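Complement factor MASP-3 (Homo sapiens, PDB 3DEM) probably acts as a serine protease of complement, its calcium-binding CUB1-EGF-CUB2 region carrying the interaction sites for mannan-binding lectin and ficolins. Local coordinates at residues N47-S50 and Y56-V59; I97-D102 and T110-H115; Y195-E200 and L273-A278. One frame throughout, in Å; residues are numbered along the deposited sequence.

From the N terminus, contact 1 comes first: the chain leaves strand 37-47, and the loop before strand 58-62 is closed by 47-50 meeting 56-59. Contact 2 opens only later, when the chain turns from strand 94-101 into strand 111-120, one in each sheet of the first CUB sandwich. Their centres are about 8 Å apart; they share the calcium ion and two of its water ligands, and backbone bonds tie Y58 to R100 and N47 to G111. Contact 3 closes a much longer excursion, 195-200 to 273-278, inside the second CUB domain, its centre about 82 Å from that of contact 1. All three follow in series, none nested or crossed.

Contact 1 (N47-S50 and Y56-V59); sequences NLES and YDYV. With CA (calcium ion), chain E.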
# COMPACT_ATOMS: atom_id res chain seq x y z
N ASN A 47 22.06 18.77 3.58
CA ASN A 47 23.18 19.60 4.01
C ASN A 47 23.02 21.01 3.46
O ASN A 47 23.49 21.32 2.36
CB ASN A 47 24.50 18.99 3.51
CG ASN A 47 25.70 19.54 4.25
OD1 ASN A 47 26.57 20.19 3.65
ND2 ASN A 47 25.77 19.27 5.54
N LEU A 48 22.34 21.86 4.22
CA LEU A 48 22.08 23.23 3.78
C LEU A 48 22.54 24.26 4.79
O LEU A 48 22.83 23.94 5.95
CB LEU A 48 20.59 23.43 3.50
CG LEU A 48 20.10 23.30 2.05
CD1 LEU A 48 20.07 21.84 1.61
CD2 LEU A 48 18.72 23.93 1.90
N GLU A 49 22.61 25.52 4.35
CA GLU A 49 22.86 26.64 5.25
C GLU A 49 21.66 26.81 6.20
O GLU A 49 20.52 26.65 5.79
CB GLU A 49 23.05 27.92 4.43
CG GLU A 49 23.45 29.14 5.25
CD GLU A 49 23.44 30.42 4.43
OE1 GLU A 49 23.07 30.37 3.23
OE2 GLU A 49 23.80 31.49 4.97
N SER A 50 21.92 27.13 7.46
CA SER A 50 20.82 27.36 8.40
C SER A 50 20.45 28.85 8.49
O SER A 50 21.33 29.72 8.44
CB SER A 50 21.17 26.82 9.79
OG SER A 50 20.05 26.84 10.66
N TYR A 56 17.23 32.10 3.98
CA TYR A 56 18.34 32.13 3.02
C TYR A 56 18.28 30.94 2.06
O TYR A 56 17.71 31.04 0.98
CB TYR A 56 19.69 32.20 3.75
CG TYR A 56 19.84 33.45 4.61
CD1 TYR A 56 20.77 33.49 5.65
CD2 TYR A 56 19.06 34.57 4.39
CE1 TYR A 56 20.91 34.63 6.44
CE2 TYR A 56 19.18 35.71 5.17
CZ TYR A 56 20.11 35.73 6.19
OH TYR A 56 20.23 36.87 6.96
N ASP A 57 18.87 29.82 2.45
CA ASP A 57 18.79 28.60 1.64
C ASP A 57 17.69 27.71 2.19
O ASP A 57 17.50 27.62 3.40
CB ASP A 57 20.13 27.86 1.63
CG ASP A 57 21.24 28.68 1.00
OD1 ASP A 57 20.97 29.80 0.53
OD2 ASP A 57 22.40 28.20 0.99
N TYR A 58 16.95 27.04 1.31
CA TYR A 58 15.85 26.20 1.77
C TYR A 58 15.34 25.18 0.77
O TYR A 58 15.53 25.30 -0.45
CB TYR A 58 14.69 27.07 2.24
CG TYR A 58 14.08 27.94 1.17
CD1 TYR A 58 13.15 27.42 0.27
CD2 TYR A 58 14.40 29.29 1.07
CE1 TYR A 58 12.58 28.21 -0.71
CE2 TYR A 58 13.83 30.09 0.09
CZ TYR A 58 12.92 29.54 -0.79
OH TYR A 58 12.36 30.33 -1.76
N VAL A 59 14.72 24.14 1.31
CA VAL A 59 13.91 23.22 0.53
C VAL A 59 12.47 23.38 1.02
O VAL A 59 12.16 23.08 2.17
CB VAL A 59 14.37 21.75 0.67
CG1 VAL A 59 13.37 20.82 0.01
CG2 VAL A 59 15.77 21.56 0.08
CA CA E . 23.40 30.51 0.81
O HOH W 1 18.72 28.89 5.12
O HOH W 2 25.21 29.25 1.33
O HOH W 3 23.60 30.34 -1.77
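E49 and D57 bring the two backbone segments closest together, their CA atoms 5.8 Å apart, where the chain leaves strand 37-47 and is about to enter strand 58-62. The gap is bridged by a metal rather than by paired peptides. E49 has CG anti to its backbone N (chi1 -174°) and runs extended, which carries OE1 to 2.4 Å from the calcium ion. D57 grips the same ion with both carboxylate oxygens, OD1 and OD2, each at 2.5 Å. The two carboxylates cross at about a right angle, their planes 81° apart; E49 OE1 and D57 OD2 lie 3.2 Å from each other, a closeness of like charges that the shared cation would offset. This is the calcium site of a CUB domain, at the end of a two-sheet sandwich: D102, the backbone oxygen of S104 and waters 2 and 3 supply the remaining ligands, seven atoms altogether. Y21 OH is hydrogen-bonded to D57 OD2, a second-shell hold on that carboxylate. The other oxygen of E49, OE2, approaches Y56 CD1 obliquely at 3.7 Å, its carboxylate plane 40° from the ring. Away from the ion, water 1 bridges the two backbones, donating to E49 O at 3.0 Å and also to D57 O, where the modelled length is doubtfully short. On the inner side L48 reaches with CD2 to Y58 N at 3.6 Å and on to CG2 of V59, entering the core where V59 also meets F43 and F99.

Contact 2 (I97-D102 and T110-H115); sequences ITFRSD and TGFDAH. With CA (calcium ion), chain E.
F99 and F112 carry the apolar part of this contact, reaching toward each other from strands of different sheets. The evidence is side-chain packing, since the nearest CA atoms, those of F99 and G111, stay 9.1 Å apart. The two side chains run past one another in opposite directions: F99 CB meets F112 CE2 at 3.8 Å, in line with the edge of the F112 ring, and F99 CD1 touches CE2 at the same distance. A chi1 of 166° turns the F99 ring away from its own N and places CG and CD1 beside F112 CE2. As aromatic groups the two are oblique, with centroids 5.8 Å apart and planes at 49°. Strand 94-101 and strand 111-120 belong to the two antiparallel sheets of the CUB sandwich, and the pair fills part of the core between them; V59 packs on both rings, and Y21 meets F99 edge-to-face. The polar interactions gather at the end of 97-102. D102 gives OD1 to the calcium ion at 2.2 Å, while water 3, a ligand at 2.6 Å, hydrogen-bonds to S101 OG and donates to D102 O, both modelled lengths being doubtfully short. E49, D57, the backbone oxygen of S104 and water 2 complete the site. Packing of another kind occurs across the subunit boundary, where T110 lies on F151 of the second subunit.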
# COMPACT_ATOMS: atom_id res chain seq x y z
N ILE A 97 8.06 21.11 -4.96
CA ILE A 97 9.28 21.21 -4.18
C ILE A 97 10.18 22.27 -4.79
O ILE A 97 10.48 22.22 -5.99
CB ILE A 97 10.04 19.87 -4.15
CG1 ILE A 97 9.18 18.77 -3.51
CG2 ILE A 97 11.37 20.00 -3.40
CD1 ILE A 97 9.73 17.38 -3.72
N THR A 98 10.62 23.22 -3.98
CA THR A 98 11.55 24.25 -4.44
C THR A 98 12.83 24.24 -3.61
O THR A 98 12.79 24.33 -2.38
CB THR A 98 10.91 25.66 -4.38
OG1 THR A 98 9.80 25.71 -5.29
CG2 THR A 98 11.92 26.74 -4.76
N PHE A 99 13.96 24.11 -4.28
CA PHE A 99 15.25 24.33 -3.65
C PHE A 99 15.75 25.72 -4.02
O PHE A 99 15.85 26.05 -5.20
CB PHE A 99 16.28 23.28 -4.07
CG PHE A 99 17.70 23.64 -3.72
CD1 PHE A 99 18.16 23.51 -2.42
CD2 PHE A 99 18.57 24.10 -4.70
CE1 PHE A 99 19.47 23.85 -2.10
CE2 PHE A 99 19.88 24.44 -4.38
CZ PHE A 99 20.33 24.31 -3.08
N ARG A 100 16.03 26.54 -3.02
CA ARG A 100 16.57 27.87 -3.28
C ARG A 100 17.90 28.07 -2.59
O ARG A 100 18.08 27.69 -1.43
CB ARG A 100 15.60 28.96 -2.82
CG ARG A 100 16.05 30.35 -3.24
CD ARG A 100 16.20 31.27 -2.04
NE ARG A 100 16.74 32.57 -2.41
CZ ARG A 100 16.98 33.55 -1.55
NH1 ARG A 100 16.73 33.37 -0.26
NH2 ARG A 100 17.47 34.71 -1.97
N SER A 101 18.82 28.69 -3.31
CA SER A 101 20.13 29.02 -2.80
C SER A 101 20.32 30.51 -3.03
O SER A 101 20.19 30.99 -4.16
CB SER A 101 21.19 28.21 -3.57
OG SER A 101 22.49 28.48 -3.10
N ASP A 102 20.59 31.28 -1.98
CA ASP A 102 20.77 32.72 -2.17
C ASP A 102 22.14 33.05 -2.75
O ASP A 102 22.83 32.18 -3.28
CB ASP A 102 20.46 33.51 -0.89
CG ASP A 102 21.37 33.14 0.27
OD1 ASP A 102 22.22 32.24 0.12
OD2 ASP A 102 21.22 33.77 1.35
N THR A 110 26.52 20.65 0.63
CA THR A 110 26.41 19.66 -0.43
C THR A 110 24.98 19.36 -0.86
O THR A 110 24.75 18.49 -1.71
CB THR A 110 27.14 18.35 -0.06
OG1 THR A 110 26.67 17.89 1.21
CG2 THR A 110 28.65 18.57 -0.01
N GLY A 111 24.02 20.06 -0.28
CA GLY A 111 22.63 19.97 -0.72
C GLY A 111 21.85 18.78 -0.19
O GLY A 111 21.99 18.41 0.98
N PHE A 112 21.03 18.18 -1.04
CA PHE A 112 20.13 17.12 -0.60
C PHE A 112 19.90 16.02 -1.64
O PHE A 112 20.17 16.19 -2.83
CB PHE A 112 18.78 17.71 -0.18
CG PHE A 112 17.93 18.16 -1.34
CD1 PHE A 112 16.98 17.31 -1.89
CD2 PHE A 112 18.09 19.41 -1.90
CE1 PHE A 112 16.20 17.71 -2.96
CE2 PHE A 112 17.32 19.82 -2.97
CZ PHE A 112 16.37 18.97 -3.50
N ASP A 113 19.41 14.88 -1.16
CA ASP A 113 19.03 13.75 -1.99
C ASP A 113 17.66 13.28 -1.49
O ASP A 113 17.52 12.89 -0.33
CB ASP A 113 20.07 12.63 -1.88
CG ASP A 113 19.67 11.37 -2.63
OD1 ASP A 113 19.02 11.47 -3.69
OD2 ASP A 113 20.01 10.26 -2.15
N ALA A 114 16.65 13.34 -2.36
CA ALA A 114 15.29 13.04 -1.95
C ALA A 114 14.62 11.98 -2.82
O ALA A 114 14.97 11.80 -3.99
CB ALA A 114 14.45 14.31 -1.92
N HIS A 115 13.65 11.28 -2.24
CA HIS A 115 12.93 10.22 -2.91
C HIS A 115 11.44 10.36 -2.63
O HIS A 115 11.05 10.67 -1.51
CB HIS A 115 13.42 8.86 -2.41
CG HIS A 115 14.85 8.58 -2.75
ND1 HIS A 115 15.90 9.15 -2.05
CD2 HIS A 115 15.41 7.81 -3.71
CE1 HIS A 115 17.04 8.73 -2.57
NE2 HIS A 115 16.77 7.92 -3.58
CA CA E . 23.40 30.51 0.81
O HOH W 3 23.60 30.34 -1.77
O HOH W 2 25.21 29.25 1.33

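Contact 3 (Y195-E200 and L273-A278); sequences YTIELE and LSYRAA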
# COMPACT_ATOMS: atom_id res chain seq x y z
N TYR A 195 -46.82 -3.07 0.35
CA TYR A 195 -47.54 -4.08 1.11
C TYR A 195 -49.00 -4.09 0.70
O TYR A 195 -49.67 -3.05 0.73
CB TYR A 195 -47.43 -3.80 2.61
CG TYR A 195 -46.01 -3.62 3.10
CD1 TYR A 195 -45.24 -4.71 3.48
CD2 TYR A 195 -45.45 -2.35 3.20
CE1 TYR A 195 -43.95 -4.54 3.94
CE2 TYR A 195 -44.16 -2.17 3.65
CZ TYR A 195 -43.42 -3.26 4.02
OH TYR A 195 -42.13 -3.07 4.47
N THR A 196 -49.50 -5.26 0.34
CA THR A 196 -50.85 -5.37 -0.20
C THR A 196 -51.76 -6.27 0.63
O THR A 196 -51.46 -7.45 0.83
CB THR A 196 -50.82 -5.89 -1.65
OG1 THR A 196 -49.88 -5.11 -2.39
CG2 THR A 196 -52.18 -5.78 -2.30
N ILE A 197 -52.86 -5.71 1.10
CA ILE A 197 -53.87 -6.47 1.82
C ILE A 197 -55.03 -6.69 0.86
O ILE A 197 -55.58 -5.72 0.31
CB ILE A 197 -54.35 -5.76 3.10
CG1 ILE A 197 -53.15 -5.44 4.02
CG2 ILE A 197 -55.39 -6.62 3.85
CD1 ILE A 197 -53.50 -4.54 5.18
N GLU A 198 -55.38 -7.95 0.61
CA GLU A 198 -56.49 -8.28 -0.26
C GLU A 198 -57.41 -9.28 0.42
O GLU A 198 -57.06 -10.44 0.56
CB GLU A 198 -55.98 -8.91 -1.56
CG GLU A 198 -55.25 -7.95 -2.47
CD GLU A 198 -56.06 -7.60 -3.70
OE1 GLU A 198 -57.28 -7.89 -3.71
OE2 GLU A 198 -55.46 -7.04 -4.66
N LEU A 199 -58.59 -8.82 0.83
CA LEU A 199 -59.59 -9.72 1.39
C LEU A 199 -60.75 -9.90 0.42
O LEU A 199 -60.84 -9.20 -0.58
CB LEU A 199 -60.13 -9.18 2.71
CG LEU A 199 -59.11 -8.67 3.72
CD1 LEU A 199 -59.84 -8.04 4.89
CD2 LEU A 199 -58.18 -9.79 4.19
N GLU A 200 -61.63 -10.84 0.74
CA GLU A 200 -62.81 -11.10 -0.06
C GLU A 200 -63.78 -9.92 -0.00
O GLU A 200 -63.78 -9.13 0.94
CB GLU A 200 -63.50 -12.38 0.43
CG GLU A 200 -64.85 -12.65 -0.18
CD GLU A 200 -65.61 -13.75 0.55
OE1 GLU A 200 -65.05 -14.32 1.51
OE2 GLU A 200 -66.76 -14.04 0.17
N LEU A 273 -47.68 -2.40 12.10
CA LEU A 273 -49.11 -2.29 12.23
C LEU A 273 -49.74 -3.67 12.24
O LEU A 273 -49.15 -4.65 11.77
CB LEU A 273 -49.71 -1.41 11.11
CG LEU A 273 -49.69 -1.89 9.66
CD1 LEU A 273 -50.83 -2.89 9.39
CD2 LEU A 273 -49.79 -0.69 8.72
N SER A 274 -50.93 -3.75 12.81
CA SER A 274 -51.74 -4.94 12.68
C SER A 274 -53.02 -4.54 11.96
O SER A 274 -53.50 -3.41 12.10
CB SER A 274 -52.06 -5.54 14.05
OG SER A 274 -52.82 -4.65 14.83
N TYR A 275 -53.57 -5.46 11.18
CA TYR A 275 -54.83 -5.20 10.50
C TYR A 275 -55.83 -6.28 10.84
O TYR A 275 -55.45 -7.39 11.19
CB TYR A 275 -54.63 -5.13 8.99
CG TYR A 275 -54.45 -6.47 8.32
CD1 TYR A 275 -55.54 -7.28 8.00
CD2 TYR A 275 -53.18 -6.94 8.00
CE1 TYR A 275 -55.38 -8.51 7.39
CE2 TYR A 275 -53.01 -8.17 7.39
CZ TYR A 275 -54.11 -8.95 7.09
OH TYR A 275 -53.94 -10.17 6.48
N ARG A 276 -57.10 -5.94 10.72
CA ARG A 276 -58.20 -6.84 10.99
C ARG A 276 -59.32 -6.56 10.01
O ARG A 276 -59.71 -5.41 9.83
CB ARG A 276 -58.70 -6.65 12.43
CG ARG A 276 -57.72 -7.13 13.47
CD ARG A 276 -58.06 -6.62 14.87
NE ARG A 276 -57.04 -7.05 15.82
CZ ARG A 276 -55.82 -6.52 15.89
NH1 ARG A 276 -55.47 -5.54 15.07
NH2 ARG A 276 -54.95 -6.98 16.77
N ALA A 277 -59.81 -7.61 9.37
CA ALA A 277 -60.93 -7.47 8.45
C ALA A 277 -62.24 -7.66 9.19
O ALA A 277 -62.54 -8.76 9.65
CB ALA A 277 -60.81 -8.48 7.33
N ALA A 278 -63.00 -6.58 9.31
CA ALA A 278 -64.33 -6.64 9.94
C ALA A 278 -65.36 -7.15 8.94
O ALA A 278 -65.31 -6.83 7.73
CB ALA A 278 -64.73 -5.26 10.47
OXT ALA A 278 -66.28 -7.88 9.32
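Y275 reaches from its strand to I197 and L199 on the facing one, and its side chain can be followed outward from CB. CB itself lies 4.0 Å from I197 CD1. The ring is set off by CG standing between backbone N and carbonyl carbon (chi1 76°), and the same methyl then meets CG and, at 3.7 Å, CD2. Measured to the ring centroid, I197 CD1 is 4.1 Å away and 29° off the normal, an off-centre CH-pi contact. Farther out, the other branch of I197 takes over on the same face: CG2 sits over the face near the rim, 4.0 Å from CE1 and 4.2 Å from CZ. CE1 also has L199 CD2 at 4.4 Å, approaching obliquely. At the tip, OH is satisfied by the backbone oxygen of Q173. The geometry is that of the second CUB domain's sandwich, in which strands 192-198 and 272-277 lie in different antiparallel sheets and meet here through buried side chains; L207 touches both I197 and Y275, and I178 also packs on I197. L199 points at A277 too, but their modelled approach is too short to be trusted in detail. On the outer side of the second strand, R276 NH1 donates to S274 OG at 2.8 Å, with an N-H...O angle of 165° and the oxygen lying in the guanidinium plane.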